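Local structure of regulator of polyketide synthase expression (Bifidobacterium adolescentis, 3ONQ) at residues N55-G60 / L124-V129; G82-V87 / C100-V105. The protein is of unknown biochemical function but probably acts as a DNA-binding transcriptional regulator with a PucR-type C-terminal helix-turn-helix domain. All coordinates share one frame; numbering follows the deposited sequence.

Contact 1 of 2, residues N55-G60 / L124-V129; sequences NCFAIG and LYLSPV
Asn55 meets Val129 through its CB, which packs 3.9 Å from CG1 of Val129. Just beyond, the carbonyl O of Cys56 receives a CA-H...O contact from Val129 CA at 3.3 Å, and the Cys56 backbone also pairs with Arg130. Phe57 sends its ring away from 124-129, onto helix 107-114. Its CB remains close to the partner, 3.7 Å from both Ser127 OG and Pro128 O, while ring atom CD1 brushes Leu126 CD1 obliquely. At Ala58 the pairing changes character. Its N-H bonds not to a main-chain carbonyl but to the hydroxyl OG of Ser127, at 2.8 Å, and this same OG donates to Pro128 O. The Ser127 torsion (chi1 87°) places OG between its own backbone N and carbonyl carbon, within range of both partners, so two bonds fix the hydroxyl. The reciprocal Ser127 N to Ala58 O bond is nearly straight, 169° at the hydrogen. Ile59 and Leu126 form a non-hydrogen-bonded pair on the face that Phe57 shares. Leu126 CD1 lies against Ile59 CG1 at 3.6 Å, and Leu124 CD1 comes alongside Ile59 CG2, the two side chains pointing the same way. Gly60 closes the segment as a hydrogen-bonded pair with Tyr125, its N bonding to Tyr125 O (3.0 Å) and its O receiving Tyr125 N (2.8 Å). On the other face Tyr125 and Ala58 rest on helix 132-149, and Tyr125 OH bonds to Ala162 O. The two segments are thus neighbouring antiparallel strands inside a mixed sheet with helices on both faces. Between Ser127 and Arg130 the pairing slips by one residue, an interruption bridged by the serine hydroxyl, within the alpha-beta-alpha sandwich.

Contact 2 of 2, residues G82-V87 / C100-V105; sequences GGEHVV and CQMGAV
Met102, a selenomethionine, reaches over 82-87 and meets both Glu84 and His85. With its CG wedged between backbone N and carbonyl carbon (chi1 57°), the chain runs past Gly83 CA and then bends at SE. The methyl CE ends 3.2 Å from Glu84 OE2, and SE sits 3.7 Å from Glu84 CG, the two side chains crossing at about a right angle. SE also lies 4.0 Å from His85 CD2, approaching that ring obliquely. Glu84 CG covers one face of the imidazole near its rim, and the His85 ring also meets that of Trp50; a sulfate ion, probably from the crystallisation liquor, is bound beside His85. Cys100 fills the place next to the histidine: its CB packs at the ring edge, 3.7 Å from His85 CB. Its N donates a nearly straight bond to His85 O (3.1 Å), and a water ties the same carbonyl to Cys100 O by donating to each. On the buried side, Val105 CG2 touches Gly83 N at 3.6 Å; Val105 ends a type II' turn that begins at Met102, closed by its N bonding to Met102 O. The arrangement is the open end of the beta hairpin formed by strands 86-91 and 94-100, where the two strands diverge into loops.

Both contacts reach the same sheet, contact 1 within it and contact 2 at the ends of two of its strands; contact 2 lies in the part of the chain between the two strands of contact 1. Contact 1 is buried, about 8 Å between its centre and that of the chain; contact 2, about 20 Å away by the same measure, is only partly buried. Their bonding and polarity differ accordingly: paired strands, a buried serine hydroxyl and apolar packing in the first, but a single direct backbone bond, a bridging water, and a selenomethionine side chain against a carboxylate and an imidazole in the second. They meet where Asn55 O probably accepts a hydrogen bond from Gln101 N (2.6 Å), and where Phe57 CZ packs on Val105 CG1 (3.7 Å).

Contact 1 of 2, residues N55-G60 / L124-V129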
# COMPACT_ATOMS: atom_id res chain seq x y z
N ASN B 55 4.92 10.91 -16.18
CA ASN B 55 4.73 12.08 -15.33
C ASN B 55 3.44 12.79 -15.73
O ASN B 55 3.07 12.81 -16.90
CB ASN B 55 5.91 13.03 -15.42
CG ASN B 55 7.18 12.43 -14.86
OD1 ASN B 55 8.24 12.48 -15.49
ND2 ASN B 55 7.07 11.84 -13.67
N CYS B 56 2.76 13.37 -14.75
CA CYS B 56 1.48 14.00 -15.03
C CYS B 56 1.23 15.10 -14.02
O CYS B 56 1.92 15.17 -13.00
CB CYS B 56 0.35 12.95 -14.95
SG CYS B 56 0.12 12.23 -13.27
N PHE B 57 0.24 15.95 -14.31
CA PHE B 57 -0.21 16.97 -13.37
C PHE B 57 -1.64 17.28 -13.73
O PHE B 57 -2.12 16.90 -14.81
CB PHE B 57 0.65 18.24 -13.46
CG PHE B 57 0.67 18.87 -14.83
CD1 PHE B 57 -0.31 19.77 -15.21
CD2 PHE B 57 1.67 18.56 -15.74
CE1 PHE B 57 -0.30 20.35 -16.48
CE2 PHE B 57 1.70 19.14 -17.00
CZ PHE B 57 0.71 20.03 -17.38
N ALA B 58 -2.34 17.98 -12.84
CA ALA B 58 -3.75 18.25 -13.05
C ALA B 58 -4.05 19.73 -12.94
O ALA B 58 -3.39 20.47 -12.20
CB ALA B 58 -4.59 17.44 -12.05
N ILE B 59 -5.06 20.17 -13.69
CA ILE B 59 -5.57 21.52 -13.61
C ILE B 59 -7.07 21.40 -13.46
O ILE B 59 -7.68 20.54 -14.10
CB ILE B 59 -5.28 22.31 -14.90
CG1 ILE B 59 -3.79 22.38 -15.16
CG2 ILE B 59 -5.85 23.72 -14.79
CD1 ILE B 59 -3.42 23.08 -16.49
N GLY B 60 -7.66 22.23 -12.60
CA GLY B 60 -9.09 22.16 -12.39
C GLY B 60 -9.67 23.52 -12.05
O GLY B 60 -8.98 24.37 -11.48
N LEU B 124 -9.19 28.35 -9.51
CA LEU B 124 -8.47 27.54 -10.47
C LEU B 124 -7.31 26.94 -9.69
O LEU B 124 -6.66 27.66 -8.92
CB LEU B 124 -7.96 28.44 -11.60
CG LEU B 124 -7.04 27.86 -12.66
CD1 LEU B 124 -7.82 26.90 -13.55
CD2 LEU B 124 -6.43 28.97 -13.50
N TYR B 125 -7.05 25.65 -9.86
CA TYR B 125 -5.95 24.99 -9.14
C TYR B 125 -5.02 24.22 -10.07
O TYR B 125 -5.47 23.49 -10.96
CB TYR B 125 -6.50 24.05 -8.06
CG TYR B 125 -5.41 23.32 -7.30
CD1 TYR B 125 -4.84 23.88 -6.18
CD2 TYR B 125 -4.94 22.07 -7.72
CE1 TYR B 125 -3.84 23.22 -5.47
CE2 TYR B 125 -3.94 21.39 -7.00
CZ TYR B 125 -3.40 21.99 -5.88
OH TYR B 125 -2.40 21.37 -5.15
N LEU B 126 -3.71 24.38 -9.86
CA LEU B 126 -2.68 23.68 -10.63
C LEU B 126 -1.90 22.75 -9.71
O LEU B 126 -1.33 23.20 -8.73
CB LEU B 126 -1.71 24.69 -11.27
CG LEU B 126 -0.48 24.10 -11.99
CD1 LEU B 126 -0.91 23.23 -13.17
CD2 LEU B 126 0.51 25.17 -12.47
N SER B 127 -1.88 21.45 -10.00
CA SER B 127 -1.22 20.49 -9.10
C SER B 127 0.27 20.38 -9.36
O SER B 127 0.73 20.75 -10.44
CB SER B 127 -1.83 19.10 -9.25
OG SER B 127 -1.19 18.37 -10.29
N PRO B 128 1.04 19.86 -8.39
CA PRO B 128 2.43 19.51 -8.65
C PRO B 128 2.52 18.36 -9.65
O PRO B 128 1.52 17.70 -9.95
CB PRO B 128 2.95 19.04 -7.28
CG PRO B 128 1.96 19.56 -6.28
CD PRO B 128 0.65 19.59 -6.99
N VAL B 129 3.72 18.12 -10.18
CA VAL B 129 3.95 16.96 -11.04
C VAL B 129 3.93 15.70 -10.18
O VAL B 129 4.44 15.71 -9.06
CB VAL B 129 5.29 17.07 -11.80
CG1 VAL B 129 5.54 15.81 -12.65
CG2 VAL B 129 5.31 18.30 -12.68

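Contact 2 of 2, residues G82-V87 / C100-V105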
# COMPACT_ATOMS: atom_id res chain seq x y z
N GLY B 82 2.76 19.78 -27.86
CA GLY B 82 3.43 18.53 -28.17
C GLY B 82 3.00 17.31 -27.36
O GLY B 82 3.70 16.29 -27.36
N GLY B 83 1.87 17.40 -26.67
CA GLY B 83 1.40 16.28 -25.88
C GLY B 83 0.31 15.52 -26.61
O GLY B 83 -0.25 16.02 -27.58
N GLU B 84 -0.02 14.33 -26.14
CA GLU B 84 -1.08 13.55 -26.78
C GLU B 84 -2.03 12.86 -25.81
O GLU B 84 -2.91 12.11 -26.23
CB GLU B 84 -0.49 12.54 -27.75
CG GLU B 84 0.83 11.95 -27.32
CD GLU B 84 1.49 11.19 -28.45
OE1 GLU B 84 0.78 10.88 -29.43
OE2 GLU B 84 2.70 10.92 -28.37
N HIS B 85 -1.84 13.09 -24.52
CA HIS B 85 -2.73 12.49 -23.52
C HIS B 85 -3.19 13.53 -22.53
O HIS B 85 -2.37 14.21 -21.91
CB HIS B 85 -2.02 11.36 -22.78
CG HIS B 85 -1.38 10.36 -23.70
ND1 HIS B 85 -2.11 9.64 -24.62
CD2 HIS B 85 -0.09 9.97 -23.84
CE1 HIS B 85 -1.29 8.84 -25.29
NE2 HIS B 85 -0.06 9.02 -24.83
N VAL B 86 -4.51 13.67 -22.41
CA VAL B 86 -5.10 14.41 -21.31
C VAL B 86 -6.45 13.79 -20.96
O VAL B 86 -7.35 13.68 -21.80
CB VAL B 86 -5.18 15.93 -21.61
CG1 VAL B 86 -5.99 16.19 -22.84
CG2 VAL B 86 -5.75 16.69 -20.41
N VAL B 87 -6.58 13.32 -19.72
CA VAL B 87 -7.83 12.77 -19.21
C VAL B 87 -8.65 13.88 -18.60
O VAL B 87 -8.20 14.56 -17.67
CB VAL B 87 -7.58 11.68 -18.16
CG1 VAL B 87 -8.89 11.29 -17.46
CG2 VAL B 87 -6.92 10.46 -18.82
N CYS B 100 -0.67 14.45 -19.38
CA CYS B 100 0.57 13.70 -19.36
C CYS B 100 1.71 14.67 -19.61
O CYS B 100 1.67 15.46 -20.56
CB CYS B 100 0.57 12.58 -20.41
SG CYS B 100 2.13 11.68 -20.44
N GLN B 101 2.72 14.66 -18.75
CA GLN B 101 3.80 15.60 -18.93
C GLN B 101 4.82 15.03 -19.90
O GLN B 101 5.58 14.12 -19.56
CB GLN B 101 4.46 15.98 -17.61
CG GLN B 101 5.71 16.83 -17.82
CD GLN B 101 6.37 17.25 -16.53
OE1 GLN B 101 5.93 18.19 -15.88
NE2 GLN B 101 7.43 16.54 -16.16
N MSE B 102 4.82 15.57 -21.11
CA MSE B 102 5.71 15.14 -22.17
C MSE B 102 5.81 16.29 -23.16
O MSE B 102 4.95 17.17 -23.18
CB MSE B 102 5.12 13.91 -22.88
CG MSE B 102 3.73 14.17 -23.42
SE MSE B 102 2.90 12.65 -24.34
CE MSE B 102 3.99 12.63 -25.96
N GLY B 103 6.85 16.27 -24.00
CA GLY B 103 7.08 17.33 -24.96
C GLY B 103 7.17 18.65 -24.21
O GLY B 103 7.90 18.75 -23.22
N ALA B 104 6.40 19.65 -24.64
CA ALA B 104 6.40 20.94 -23.96
C ALA B 104 5.26 21.10 -22.97
O ALA B 104 5.04 22.20 -22.45
CB ALA B 104 6.38 22.09 -24.97
N VAL B 105 4.52 20.02 -22.70
CA VAL B 105 3.43 20.08 -21.74
C VAL B 105 4.00 20.05 -20.32
O VAL B 105 4.25 18.98 -19.77
CB VAL B 105 2.45 18.91 -21.89
CG1 VAL B 105 1.28 19.07 -20.91
CG2 VAL B 105 1.95 18.83 -23.33
O HOH W 1 0.03 15.31 -22.89